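Side-chain contacts in guanidinopropionase (Pseudomonas aeruginosa, PDB 3NIQ), which hydrolyses 3-guanidinopropanoate to beta-alanine and urea, using two manganese ions per subunit of a homohexamer: residues H5-D10 against M68-H73; L35-I40 against E305-L310; D97-L102 against N161-G166; L217-T222 against S262-Q267. All blocks are in the same frame, centred on the assembly; numbering follows the deposited sequence.

From the N terminus, the leading residues 5-10 are met by the 68-73 loop, closing contact 1. Before that loop is complete, strand 37-42 begins contact 2, which closes only when residues 305-310 of the C-terminal helix 294-317 pack on it, so contacts 1 and 2 cross. Contacts 3 and 4 both nest inside the long loop of contact 2 and follow one another in series: the first joins the start of helix 98-114 to the loop after strand 142-147, the second joins helices 211-230 and 262-270. H72 of contact 1 and Q266 of contact 4 both probably hydrogen-bond to the carboxylate of E305 in contact 2.

Contact 1 (H5-D10 against M68-H73); sequences HPQPLD and MRKVHH
The amide oxygen OE1 of Q7 lies against the side chain of K70, 4.2 Å from K70 CD, while NE2 of the same amide donates a weak hydrogen bond to D81. Q7 is folded at both chi1 (-64°) and chi2 (-71°), and this double bend turns its amide to the lysine side. K70 does most of the reaching. Its chain leaves the backbone nearly straight as far as CD and then bends (chi3 -66°), which carries CE and NZ past P8 toward the carboxylate of D10. On the way, CG of P8 sits 4.3 Å from K70 CG, an apolar meeting of ring and chain. The contact thus lays the irregular N-terminal segment, which precedes strand 37-42, against the loop between helices 57-64 and 79-82, at the surface of the alpha/beta arginase fold. At the end of the lysine, NZ stays 4.6 Å from D10 OD1, too long for a salt bridge, so the opposite charges probably attract without fixing each other's position; D10 OD1 also takes a weak hydrogen bond from the backbone N of A12. The 68-73 loop also belongs to a subunit interface of the hexamer: R69 forms a salt bridge with E256 of a neighbouring subunit, and K70 packs against Y193 of that same subunit.

Contact 2 (L35-I40 against E305-L310); sequences LQVGLI and ELLCLL
V37 presents both of its methyl groups to the helix, one at L307 and the other at L310, one turn further on. CG1 meets L307 CD1 at 3.9 Å, and CG2 rests 4.4 Å from L310 CB, close to the carbonyl oxygen of the same residue. The valine therefore acts as a forked bump that straddles the step between the two leucines. The reverse fit is made by L307: its CD1 methyl settles over the hollow between V37 CG1 and L39 CD2, 4.4 Å from the latter. All four side chains are buried and aliphatic, and they meet by van der Waals packing. With CG anti to the backbone N (chi1 166°), L307 sends its branch out from the helix to the strand. V37 and L39, two residues apart, share one face of strand 37-42, which lies within the parallel sheet of the arginase alpha/beta fold, and helix 294-317 covers that face. The short strand and helix axes pass 10.1 Å apart and run nearly antiparallel, at 157°. L307 also touches V85 and L120, so it reaches three neighbouring strands, 85-90, 37-42 and 118-123. L310 touches L120 as well, and beyond it L277 of strand 277-283.

Contact 3 (D97-L102 against N161-G166); sequences DLLDSL and NPYTHG
The ring of Y163 lies between L102 and its own predecessor in the chain, P162. On one face the CD1 methyl of L102 stands 4.0 Å from the ring centroid and 16° off the normal, a CH-pi contact; on the opposite face P162 CG sits 3.6 Å above the plane, displaced toward the rim. L99 adds a third neighbour: its CD2 approaches Y163 CD2 obliquely at 3.9 Å. Residues L98, L99 and L102 come from the first turns of helix 98-114, whose N terminus is capped by D97. There D100 N donates to D97 OD1 over 3.0 Å, an almost straight bond (171°) that reaches the oxygen from above the carboxylate plane. The leucines and Y163 join this helix start to the loop between strand 142-147 and helix 168-174, on the side of the arginase fold that carries the manganese site; the Y163 side chain is about 14 Å from a bound manganese ion. Nearer the loop backbone, L98 stretches out with CG anti to its N (chi1 -174°), placing CD2 3.9 Å from Y163 CB and CD1 3.7 Å from Y163 O. I96 of a neighbouring subunit packs on L98 and T164, and the hydroxyl of Y163 takes part in a weak hydrogen bond with R134.

Contact 4 (L217-T222 against S262-Q267); sequences LGVEAT and SLQAQQ
Two helices of the arginase fold, 211-230 and 262-270, meet here near the surface, and a single valine, V219, makes the junction against Q264 and Q267. The glutamines lie on one side of their helix, three residues apart; both methyls of V219 meet Q267, and CG2 also reaches Q264. CG1 touches Q267 CB at 4.0 Å. CG2 approaches the other end of that side chain, 3.7 Å from Q267 OE1, and lies 4.2 Å from Q264 CG. Q267 runs extended beyond CG (chi2 171°), which lets it pass across the valine at about a right angle and touch it with both its root and its amide oxygen. The amide of Q264 turns back to the residue just before its helix, OE1 accepting from the backbone N of T261. F214 of helix 211-230 packs on V219 and Q264, L268 also touches V219, and V215 of a neighbouring subunit packs on Q267. Helix 211-230 is kinked at this point: G218 has a positive phi (76°), and the backbone N atoms of V219 and E220 lack bonds to the preceding turn. At the kink itself, G218 O accepts twice from one residue, from T222 N at 3.1 Å and from T222 OG1 at 3.0 Å, the hydroxyl standing above the carbonyl plane.

Contact 1 (H5-D10 against M68-H73)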
loop_
_atom_site.group_PDB
_atom_site.type_symbol
_atom_site.label_atom_id
_atom_site.label_comp_id
_atom_site.label_asym_id
_atom_site.label_seq_id
_atom_site.Cartn_x
_atom_site.Cartn_y
_atom_site.Cartn_z
ATOM N N HIS A 5 8.377 16.302 -37.436
ATOM C CA HIS A 5 7.537 16.512 -36.255
ATOM C C HIS A 5 8.308 16.031 -35.028
ATOM O O HIS A 5 9.169 15.167 -35.151
ATOM C CB HIS A 5 6.233 15.733 -36.399
ATOM C CG HIS A 5 5.362 16.215 -37.522
ATOM N ND1 HIS A 5 4.093 15.721 -37.741
ATOM C CD2 HIS A 5 5.568 17.157 -38.477
ATOM C CE1 HIS A 5 3.555 16.333 -38.786
ATOM N NE2 HIS A 5 4.433 17.206 -39.252
ATOM N N PRO A 6 8.026 16.599 -33.840
ATOM C CA PRO A 6 8.596 15.970 -32.638
ATOM C C PRO A 6 8.146 14.510 -32.552
ATOM O O PRO A 6 7.069 14.169 -33.030
ATOM C CB PRO A 6 7.988 16.786 -31.494
ATOM C CG PRO A 6 7.714 18.143 -32.123
ATOM C CD PRO A 6 7.233 17.805 -33.518
ATOM N N GLN A 7 9.000 13.652 -32.007
ATOM C CA GLN A 7 8.665 12.247 -31.839
ATOM C C GLN A 7 9.053 11.862 -30.410
ATOM O O GLN A 7 10.004 12.424 -29.858
ATOM C CB GLN A 7 9.431 11.349 -32.839
ATOM C CG GLN A 7 9.115 11.554 -34.341
ATOM C CD GLN A 7 7.732 11.071 -34.764
ATOM O OE1 GLN A 7 7.196 10.107 -34.229
ATOM N NE2 GLN A 7 7.157 11.743 -35.744
ATOM N N PRO A 8 8.323 10.905 -29.813
ATOM C CA PRO A 8 8.662 10.383 -28.489
ATOM C C PRO A 8 10.050 9.759 -28.518
ATOM O O PRO A 8 10.507 9.379 -29.594
ATOM C CB PRO A 8 7.638 9.252 -28.276
ATOM C CG PRO A 8 6.531 9.526 -29.232
ATOM C CD PRO A 8 7.175 10.193 -30.414
ATOM N N LEU A 9 10.698 9.622 -27.362
ATOM C CA LEU A 9 11.948 8.864 -27.289
ATOM C C LEU A 9 11.756 7.483 -27.930
ATOM O O LEU A 9 10.735 6.825 -27.725
ATOM C CB LEU A 9 12.438 8.732 -25.838
ATOM C CG LEU A 9 12.906 9.994 -25.092
ATOM C CD1 LEU A 9 13.226 9.710 -23.599
ATOM C CD2 LEU A 9 14.109 10.639 -25.778
ATOM N N ASP A 10 12.724 7.055 -28.730
ATOM C CA ASP A 10 12.621 5.762 -29.402
ATOM C C ASP A 10 12.828 4.585 -28.425
ATOM O O ASP A 10 13.938 4.379 -27.914
ATOM C CB ASP A 10 13.627 5.697 -30.552
ATOM C CG ASP A 10 13.370 4.530 -31.498
ATOM O OD1 ASP A 10 12.400 3.756 -31.305
ATOM O OD2 ASP A 10 14.160 4.404 -32.453
ATOM N N MET A 68 2.886 4.451 -23.235
ATOM C CA MET A 68 2.159 4.631 -24.494
ATOM C C MET A 68 3.091 4.471 -25.685
ATOM O O MET A 68 4.264 4.870 -25.629
ATOM C CB MET A 68 1.498 5.997 -24.549
ATOM C CG MET A 68 0.418 6.244 -23.456
ATOM S SD MET A 68 -0.958 5.106 -23.644
ATOM C CE MET A 68 -0.601 3.823 -22.433
ATOM N N ARG A 69 2.561 3.894 -26.763
ATOM C CA ARG A 69 3.351 3.672 -27.972
ATOM C C ARG A 69 2.961 4.681 -29.068
ATOM O O ARG A 69 2.214 5.637 -28.804
ATOM C CB ARG A 69 3.249 2.195 -28.399
ATOM C CG ARG A 69 3.664 1.254 -27.253
ATOM C CD ARG A 69 3.833 -0.212 -27.649
ATOM N NE ARG A 69 4.036 -1.076 -26.472
ATOM C CZ ARG A 69 3.045 -1.488 -25.676
ATOM N NH1 ARG A 69 1.789 -1.120 -25.936
ATOM N NH2 ARG A 69 3.292 -2.284 -24.629
ATOM N N LYS A 70 3.464 4.498 -30.283
ATOM C CA LYS A 70 3.329 5.529 -31.307
ATOM C C LYS A 70 2.049 5.463 -32.130
ATOM O O LYS A 70 1.650 6.457 -32.742
ATOM C CB LYS A 70 4.544 5.509 -32.238
ATOM C CG LYS A 70 5.848 5.951 -31.563
ATOM C CD LYS A 70 6.980 6.229 -32.563
ATOM C CE LYS A 70 7.440 4.981 -33.304
ATOM N NZ LYS A 70 8.848 5.160 -33.803
ATOM N N VAL A 71 1.407 4.305 -32.167
ATOM C CA VAL A 71 0.297 4.116 -33.095
ATOM C C VAL A 71 -0.909 3.454 -32.435
ATOM O O VAL A 71 -0.771 2.464 -31.715
ATOM C CB VAL A 71 0.738 3.311 -34.355
ATOM C CG1 VAL A 71 -0.441 3.061 -35.290
ATOM C CG2 VAL A 71 1.868 4.040 -35.096
ATOM N N HIS A 72 -2.090 4.008 -32.704
ATOM C CA HIS A 72 -3.321 3.447 -32.194
ATOM C C HIS A 72 -3.659 2.137 -32.905
ATOM O O HIS A 72 -3.629 2.080 -34.135
ATOM C CB HIS A 72 -4.459 4.462 -32.350
ATOM C CG HIS A 72 -5.626 4.167 -31.473
ATOM N ND1 HIS A 72 -6.445 3.078 -31.675
ATOM C CD2 HIS A 72 -6.089 4.794 -30.365
ATOM C CE1 HIS A 72 -7.377 3.057 -30.737
ATOM N NE2 HIS A 72 -7.177 4.082 -29.924
ATOM N N HIS A 73 -3.998 1.084 -32.153
ATOM C CA HIS A 73 -4.052 -0.264 -32.756
ATOM C C HIS A 73 -5.360 -0.510 -33.497
ATOM O O HIS A 73 -5.455 -1.428 -34.306
ATOM C CB HIS A 73 -3.738 -1.401 -31.749
ATOM C CG HIS A 73 -4.902 -1.819 -30.898
ATOM N ND1 HIS A 73 -5.319 -1.101 -29.797
ATOM C CD2 HIS A 73 -5.724 -2.895 -30.975
ATOM C CE1 HIS A 73 -6.355 -1.703 -29.243
ATOM N NE2 HIS A 73 -6.623 -2.795 -29.937
#

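Contact 2 (L35-I40 against E305-L310)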
loop_
_atom_site.group_PDB
_atom_site.type_symbol
_atom_site.label_atom_id
_atom_site.label_comp_id
_atom_site.label_asym_id
_atom_site.label_seq_id
_atom_site.Cartn_x
_atom_site.Cartn_y
_atom_site.Cartn_z
ATOM N N LEU A 35 3.821 24.121 -31.891
ATOM C CA LEU A 35 3.008 22.889 -31.863
ATOM C C LEU A 35 1.604 23.046 -32.445
ATOM O O LEU A 35 1.044 24.135 -32.428
ATOM C CB LEU A 35 2.865 22.392 -30.410
ATOM C CG LEU A 35 4.168 22.127 -29.668
ATOM C CD1 LEU A 35 3.911 21.886 -28.183
ATOM C CD2 LEU A 35 4.880 20.963 -30.321
ATOM N N GLN A 36 1.029 21.939 -32.920
ATOM C CA GLN A 36 -0.359 21.921 -33.375
ATOM C C GLN A 36 -1.287 21.367 -32.301
ATOM O O GLN A 36 -2.460 21.760 -32.213
ATOM C CB GLN A 36 -0.506 21.117 -34.670
ATOM C CG GLN A 36 0.183 21.773 -35.879
ATOM C CD GLN A 36 0.216 20.822 -37.045
ATOM O OE1 GLN A 36 1.100 19.990 -37.137
ATOM N NE2 GLN A 36 -0.789 20.891 -37.901
ATOM N N VAL A 37 -0.751 20.460 -31.481
ATOM C CA VAL A 37 -1.456 19.958 -30.295
ATOM C C VAL A 37 -0.480 20.072 -29.118
ATOM O O VAL A 37 0.611 19.489 -29.143
ATOM C CB VAL A 37 -1.939 18.495 -30.483
ATOM C CG1 VAL A 37 -2.551 17.923 -29.188
ATOM C CG2 VAL A 37 -2.932 18.387 -31.638
ATOM N N GLY A 38 -0.875 20.822 -28.095
ATOM C CA GLY A 38 -0.061 20.996 -26.881
ATOM C C GLY A 38 -0.546 20.142 -25.731
ATOM O O GLY A 38 -1.733 20.164 -25.404
ATOM N N LEU A 39 0.367 19.384 -25.131
ATOM C CA LEU A 39 0.060 18.545 -23.981
ATOM C C LEU A 39 0.427 19.311 -22.737
ATOM O O LEU A 39 1.580 19.678 -22.536
ATOM C CB LEU A 39 0.797 17.195 -24.027
ATOM C CG LEU A 39 0.791 16.437 -25.360
ATOM C CD1 LEU A 39 1.453 15.045 -25.208
ATOM C CD2 LEU A 39 -0.608 16.307 -25.972
ATOM N N ILE A 40 -0.583 19.608 -21.933
ATOM C CA ILE A 40 -0.415 20.564 -20.849
ATOM C C ILE A 40 -0.886 19.997 -19.531
ATOM O O ILE A 40 -1.968 19.399 -19.446
ATOM C CB ILE A 40 -1.220 21.869 -21.131
ATOM C CG1 ILE A 40 -0.799 22.498 -22.471
ATOM C CG2 ILE A 40 -1.005 22.883 -19.982
ATOM C CD1 ILE A 40 -2.005 23.235 -23.211
ATOM N N GLU A 305 -5.767 8.222 -26.264
ATOM C CA GLU A 305 -6.958 7.989 -27.095
ATOM C C GLU A 305 -7.442 9.334 -27.669
ATOM O O GLU A 305 -7.758 9.435 -28.848
ATOM C CB GLU A 305 -8.104 7.355 -26.302
ATOM C CG GLU A 305 -7.802 6.010 -25.645
ATOM C CD GLU A 305 -7.885 4.858 -26.622
ATOM O OE1 GLU A 305 -8.473 5.036 -27.716
ATOM O OE2 GLU A 305 -7.352 3.779 -26.297
ATOM N N LEU A 306 -7.493 10.346 -26.807
ATOM C CA LEU A 306 -7.942 11.696 -27.176
ATOM C C LEU A 306 -6.967 12.405 -28.110
ATOM O O LEU A 306 -7.392 13.144 -29.010
ATOM C CB LEU A 306 -8.142 12.548 -25.924
ATOM C CG LEU A 306 -9.328 12.178 -25.050
ATOM C CD1 LEU A 306 -9.186 12.868 -23.687
ATOM C CD2 LEU A 306 -10.652 12.527 -25.716
ATOM N N LEU A 307 -5.666 12.181 -27.893
ATOM C CA LEU A 307 -4.632 12.772 -28.731
ATOM C C LEU A 307 -4.823 12.353 -30.187
ATOM O O LEU A 307 -4.692 13.159 -31.102
ATOM C CB LEU A 307 -3.230 12.361 -28.251
ATOM C CG LEU A 307 -2.047 12.613 -29.194
ATOM C CD1 LEU A 307 -1.935 14.095 -29.580
ATOM C CD2 LEU A 307 -0.732 12.151 -28.565
ATOM N N CYS A 308 -5.123 11.084 -30.392
ATOM C CA CYS A 308 -5.278 10.575 -31.745
ATOM C C CYS A 308 -6.382 11.328 -32.467
ATOM O O CYS A 308 -6.252 11.643 -33.648
ATOM C CB CYS A 308 -5.547 9.071 -31.737
ATOM S SG CYS A 308 -4.079 8.117 -31.219
ATOM N N LEU A 309 -7.462 11.625 -31.756
ATOM C CA LEU A 309 -8.586 12.335 -32.364
ATOM C C LEU A 309 -8.303 13.809 -32.571
ATOM O O LEU A 309 -8.683 14.376 -33.597
ATOM C CB LEU A 309 -9.857 12.144 -31.544
ATOM C CG LEU A 309 -10.273 10.705 -31.256
ATOM C CD1 LEU A 309 -11.621 10.688 -30.554
ATOM C CD2 LEU A 309 -10.316 9.878 -32.554
ATOM N N LEU A 310 -7.621 14.433 -31.619
ATOM C CA LEU A 310 -7.241 15.828 -31.794
ATOM C C LEU A 310 -6.222 15.997 -32.923
ATOM O O LEU A 310 -6.264 16.984 -33.653
ATOM C CB LEU A 310 -6.658 16.415 -30.507
ATOM C CG LEU A 310 -7.608 16.537 -29.317
ATOM C CD1 LEU A 310 -6.792 16.829 -28.053
ATOM C CD2 LEU A 310 -8.606 17.686 -29.576
#

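Contact 3 (D97-L102 against N161-G166)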
loop_
_atom_site.group_PDB
_atom_site.type_symbol
_atom_site.label_atom_id
_atom_site.label_comp_id
_atom_site.label_asym_id
_atom_site.label_seq_id
_atom_site.Cartn_x
_atom_site.Cartn_y
_atom_site.Cartn_z
ATOM N N ASP A 97 -4.231 30.547 -3.486
ATOM C CA ASP A 97 -5.157 31.596 -3.917
ATOM C C ASP A 97 -5.877 31.143 -5.176
ATOM O O ASP A 97 -5.304 31.156 -6.272
ATOM C CB ASP A 97 -4.359 32.883 -4.200
ATOM C CG ASP A 97 -5.242 34.060 -4.594
ATOM O OD1 ASP A 97 -6.425 33.862 -4.978
ATOM O OD2 ASP A 97 -4.738 35.202 -4.520
ATOM N N LEU A 98 -7.125 30.744 -4.998
ATOM C CA LEU A 98 -7.962 30.165 -6.028
ATOM C C LEU A 98 -8.226 31.153 -7.169
ATOM O O LEU A 98 -8.104 30.807 -8.347
ATOM C CB LEU A 98 -9.275 29.722 -5.382
ATOM C CG LEU A 98 -10.326 28.950 -6.178
ATOM C CD1 LEU A 98 -11.300 28.289 -5.206
ATOM C CD2 LEU A 98 -11.103 29.872 -7.102
ATOM N N LEU A 99 -8.567 32.384 -6.805
ATOM C CA LEU A 99 -8.877 33.419 -7.794
ATOM C C LEU A 99 -7.648 33.794 -8.604
ATOM O O LEU A 99 -7.725 33.980 -9.819
ATOM C CB LEU A 99 -9.484 34.650 -7.124
ATOM C CG LEU A 99 -10.863 34.532 -6.463
ATOM C CD1 LEU A 99 -11.321 35.916 -5.997
ATOM C CD2 LEU A 99 -11.935 33.903 -7.366
ATOM N N ASP A 100 -6.497 33.861 -7.945
ATOM C CA ASP A 100 -5.253 34.081 -8.665
ATOM C C ASP A 100 -4.923 32.932 -9.656
ATOM O O ASP A 100 -4.451 33.193 -10.772
ATOM C CB ASP A 100 -4.099 34.301 -7.696
ATOM C CG ASP A 100 -2.817 34.690 -8.399
ATOM O OD1 ASP A 100 -2.852 35.663 -9.177
ATOM O OD2 ASP A 100 -1.778 34.031 -8.169
ATOM N N SER A 101 -5.169 31.676 -9.259
ATOM C CA SER A 101 -4.912 30.537 -10.163
ATOM C C SER A 101 -5.802 30.577 -11.396
ATOM O O SER A 101 -5.323 30.389 -12.511
ATOM C CB SER A 101 -5.064 29.199 -9.449
ATOM O OG SER A 101 -3.985 28.995 -8.570
ATOM N N LEU A 102 -7.081 30.883 -11.189
ATOM C CA LEU A 102 -8.048 31.057 -12.269
ATOM C C LEU A 102 -7.563 32.078 -13.278
ATOM O O LEU A 102 -7.603 31.830 -14.503
ATOM C CB LEU A 102 -9.394 31.526 -11.724
ATOM C CG LEU A 102 -10.404 30.541 -11.162
ATOM C CD1 LEU A 102 -11.645 31.314 -10.707
ATOM C CD2 LEU A 102 -10.781 29.447 -12.207
ATOM N N ASN A 161 -19.412 31.046 -2.638
ATOM C CA ASN A 161 -18.232 30.653 -3.391
ATOM C C ASN A 161 -18.695 29.984 -4.689
ATOM O O ASN A 161 -19.233 28.865 -4.669
ATOM C CB ASN A 161 -17.357 29.719 -2.551
ATOM C CG ASN A 161 -16.885 30.373 -1.264
ATOM O OD1 ASN A 161 -15.992 31.208 -1.282
ATOM N ND2 ASN A 161 -17.489 29.993 -0.141
ATOM N N PRO A 162 -18.535 30.687 -5.820
ATOM C CA PRO A 162 -19.099 30.192 -7.073
ATOM C C PRO A 162 -18.136 29.303 -7.863
ATOM O O PRO A 162 -18.490 28.826 -8.943
ATOM C CB PRO A 162 -19.389 31.487 -7.850
ATOM C CG PRO A 162 -18.375 32.460 -7.368
ATOM C CD PRO A 162 -17.992 32.055 -5.951
ATOM N N TYR A 163 -16.937 29.086 -7.323
ATOM C CA TYR A 163 -15.903 28.350 -8.032
ATOM C C TYR A 163 -15.403 27.146 -7.248
ATOM O O TYR A 163 -14.640 27.295 -6.302
ATOM C CB TYR A 163 -14.736 29.275 -8.361
ATOM C CG TYR A 163 -15.161 30.486 -9.153
ATOM C CD1 TYR A 163 -15.786 30.334 -10.392
ATOM C CD2 TYR A 163 -14.941 31.787 -8.665
ATOM C CE1 TYR A 163 -16.176 31.423 -11.130
ATOM C CE2 TYR A 163 -15.336 32.909 -9.418
ATOM C CZ TYR A 163 -15.954 32.703 -10.649
ATOM O OH TYR A 163 -16.364 33.766 -11.417
ATOM N N THR A 164 -15.866 25.959 -7.633
ATOM C CA THR A 164 -15.352 24.705 -7.077
ATOM C C THR A 164 -15.325 23.723 -8.232
ATOM O O THR A 164 -15.866 24.003 -9.305
ATOM C CB THR A 164 -16.272 24.101 -5.994
ATOM O OG1 THR A 164 -17.446 23.586 -6.625
ATOM C CG2 THR A 164 -16.668 25.147 -4.927
ATOM N N HIS A 165 -14.709 22.569 -8.011
ATOM C CA HIS A 165 -14.698 21.531 -9.034
ATOM C C HIS A 165 -16.118 21.037 -9.351
ATOM O O HIS A 165 -16.320 20.318 -10.316
ATOM C CB HIS A 165 -13.767 20.375 -8.635
ATOM C CG HIS A 165 -14.218 19.609 -7.429
ATOM N ND1 HIS A 165 -13.753 18.340 -7.140
ATOM C CD2 HIS A 165 -15.079 19.932 -6.433
ATOM C CE1 HIS A 165 -14.307 17.920 -6.014
ATOM N NE2 HIS A 165 -15.122 18.866 -5.570
ATOM N N GLY A 166 -17.093 21.451 -8.543
ATOM C CA GLY A 166 -18.487 21.085 -8.774
ATOM C C GLY A 166 -19.325 22.164 -9.453
ATOM O O GLY A 166 -20.503 21.952 -9.692
#

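Contact 4 (L217-T222 against S262-Q267)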
loop_
_atom_site.group_PDB
_atom_site.type_symbol
_atom_site.label_atom_id
_atom_site.label_comp_id
_atom_site.label_asym_id
_atom_site.label_seq_id
_atom_site.Cartn_x
_atom_site.Cartn_y
_atom_site.Cartn_z
ATOM N N LEU A 217 -29.096 1.833 -22.754
ATOM C CA LEU A 217 -28.764 2.079 -24.175
ATOM C C LEU A 217 -27.637 1.223 -24.743
ATOM O O LEU A 217 -27.654 0.853 -25.931
ATOM C CB LEU A 217 -28.421 3.563 -24.401
ATOM C CG LEU A 217 -29.552 4.572 -24.241
ATOM C CD1 LEU A 217 -29.005 5.999 -24.239
ATOM C CD2 LEU A 217 -30.631 4.416 -25.356
ATOM N N GLY A 218 -26.642 0.920 -23.911
ATOM C CA GLY A 218 -25.419 0.313 -24.413
ATOM C C GLY A 218 -24.559 1.367 -25.111
ATOM O O GLY A 218 -25.010 2.493 -25.382
ATOM N N VAL A 219 -23.325 0.984 -25.413
ATOM C CA VAL A 219 -22.299 1.887 -25.947
ATOM C C VAL A 219 -22.678 2.512 -27.290
ATOM O O VAL A 219 -22.621 3.730 -27.452
ATOM C CB VAL A 219 -20.934 1.140 -26.074
ATOM C CG1 VAL A 219 -19.917 1.949 -26.898
ATOM C CG2 VAL A 219 -20.369 0.838 -24.679
ATOM N N GLU A 220 -23.066 1.672 -28.247
ATOM C CA GLU A 220 -23.407 2.140 -29.583
ATOM C C GLU A 220 -24.494 3.222 -29.608
ATOM O O GLU A 220 -24.350 4.228 -30.292
ATOM C CB GLU A 220 -23.786 0.957 -30.493
ATOM C CG GLU A 220 -24.369 1.376 -31.853
ATOM C CD GLU A 220 -24.357 0.241 -32.887
ATOM O OE1 GLU A 220 -23.481 -0.651 -32.804
ATOM O OE2 GLU A 220 -25.214 0.252 -33.794
ATOM N N ALA A 221 -25.583 3.006 -28.884
ATOM C CA ALA A 221 -26.678 3.953 -28.883
ATOM C C ALA A 221 -26.328 5.215 -28.085
ATOM O O ALA A 221 -26.734 6.332 -28.447
ATOM C CB ALA A 221 -27.948 3.283 -28.349
ATOM N N THR A 222 -25.533 5.070 -27.043
ATOM C CA THR A 222 -25.086 6.208 -26.268
ATOM C C THR A 222 -24.255 7.135 -27.158
ATOM O O THR A 222 -24.433 8.306 -27.200
ATOM C CB THR A 222 -24.258 5.751 -25.041
ATOM O OG1 THR A 222 -25.110 5.187 -24.069
ATOM C CG2 THR A 222 -23.561 6.864 -24.426
ATOM N N SER A 262 -12.993 0.788 -18.006
ATOM C CA SER A 262 -11.981 1.411 -18.873
ATOM C C SER A 262 -12.291 1.024 -20.318
ATOM O O SER A 262 -12.223 1.838 -21.244
ATOM C CB SER A 262 -10.576 0.903 -18.509
ATOM O OG SER A 262 -10.150 1.426 -17.271
ATOM N N LEU A 263 -12.655 -0.228 -20.510
ATOM C CA LEU A 263 -13.008 -0.691 -21.851
ATOM C C LEU A 263 -14.158 0.136 -22.484
ATOM O O LEU A 263 -14.068 0.579 -23.629
ATOM C CB LEU A 263 -13.381 -2.173 -21.785
ATOM C CG LEU A 263 -14.069 -2.711 -23.032
ATOM C CD1 LEU A 263 -13.070 -2.831 -24.178
ATOM C CD2 LEU A 263 -14.718 -4.059 -22.718
ATOM N N GLN A 264 -15.232 0.336 -21.728
ATOM C CA GLN A 264 -16.343 1.175 -22.192
ATOM C C GLN A 264 -15.904 2.614 -22.510
ATOM O O GLN A 264 -16.329 3.183 -23.515
ATOM C CB GLN A 264 -17.472 1.172 -21.166
ATOM C CG GLN A 264 -18.311 -0.094 -21.187
ATOM C CD GLN A 264 -19.189 -0.198 -19.973
ATOM O OE1 GLN A 264 -18.932 0.429 -18.928
ATOM N NE2 GLN A 264 -20.247 -0.985 -20.095
ATOM N N ALA A 265 -15.046 3.187 -21.666
ATOM C CA ALA A 265 -14.532 4.551 -21.900
ATOM C C ALA A 265 -13.722 4.664 -23.193
ATOM O O ALA A 265 -13.859 5.641 -23.942
ATOM C CB ALA A 265 -13.712 5.049 -20.696
ATOM N N GLN A 266 -12.895 3.664 -23.467
ATOM C CA GLN A 266 -12.117 3.636 -24.703
ATOM C C GLN A 266 -13.049 3.536 -25.908
ATOM O O GLN A 266 -12.865 4.235 -26.901
ATOM C CB GLN A 266 -11.130 2.463 -24.705
ATOM C CG GLN A 266 -9.893 2.661 -23.817
ATOM C CD GLN A 266 -8.990 1.439 -23.827
ATOM O OE1 GLN A 266 -9.426 0.341 -23.503
ATOM N NE2 GLN A 266 -7.721 1.630 -24.191
ATOM N N GLN A 267 -14.049 2.669 -25.821
ATOM C CA GLN A 267 -14.994 2.506 -26.933
ATOM C C GLN A 267 -15.767 3.805 -27.179
ATOM O O GLN A 267 -15.977 4.212 -28.319
ATOM C CB GLN A 267 -15.990 1.372 -26.657
ATOM C CG GLN A 267 -15.340 -0.024 -26.547
ATOM C CD GLN A 267 -16.317 -1.096 -26.045
ATOM O OE1 GLN A 267 -17.159 -0.847 -25.169
ATOM N NE2 GLN A 267 -16.186 -2.300 -26.577
#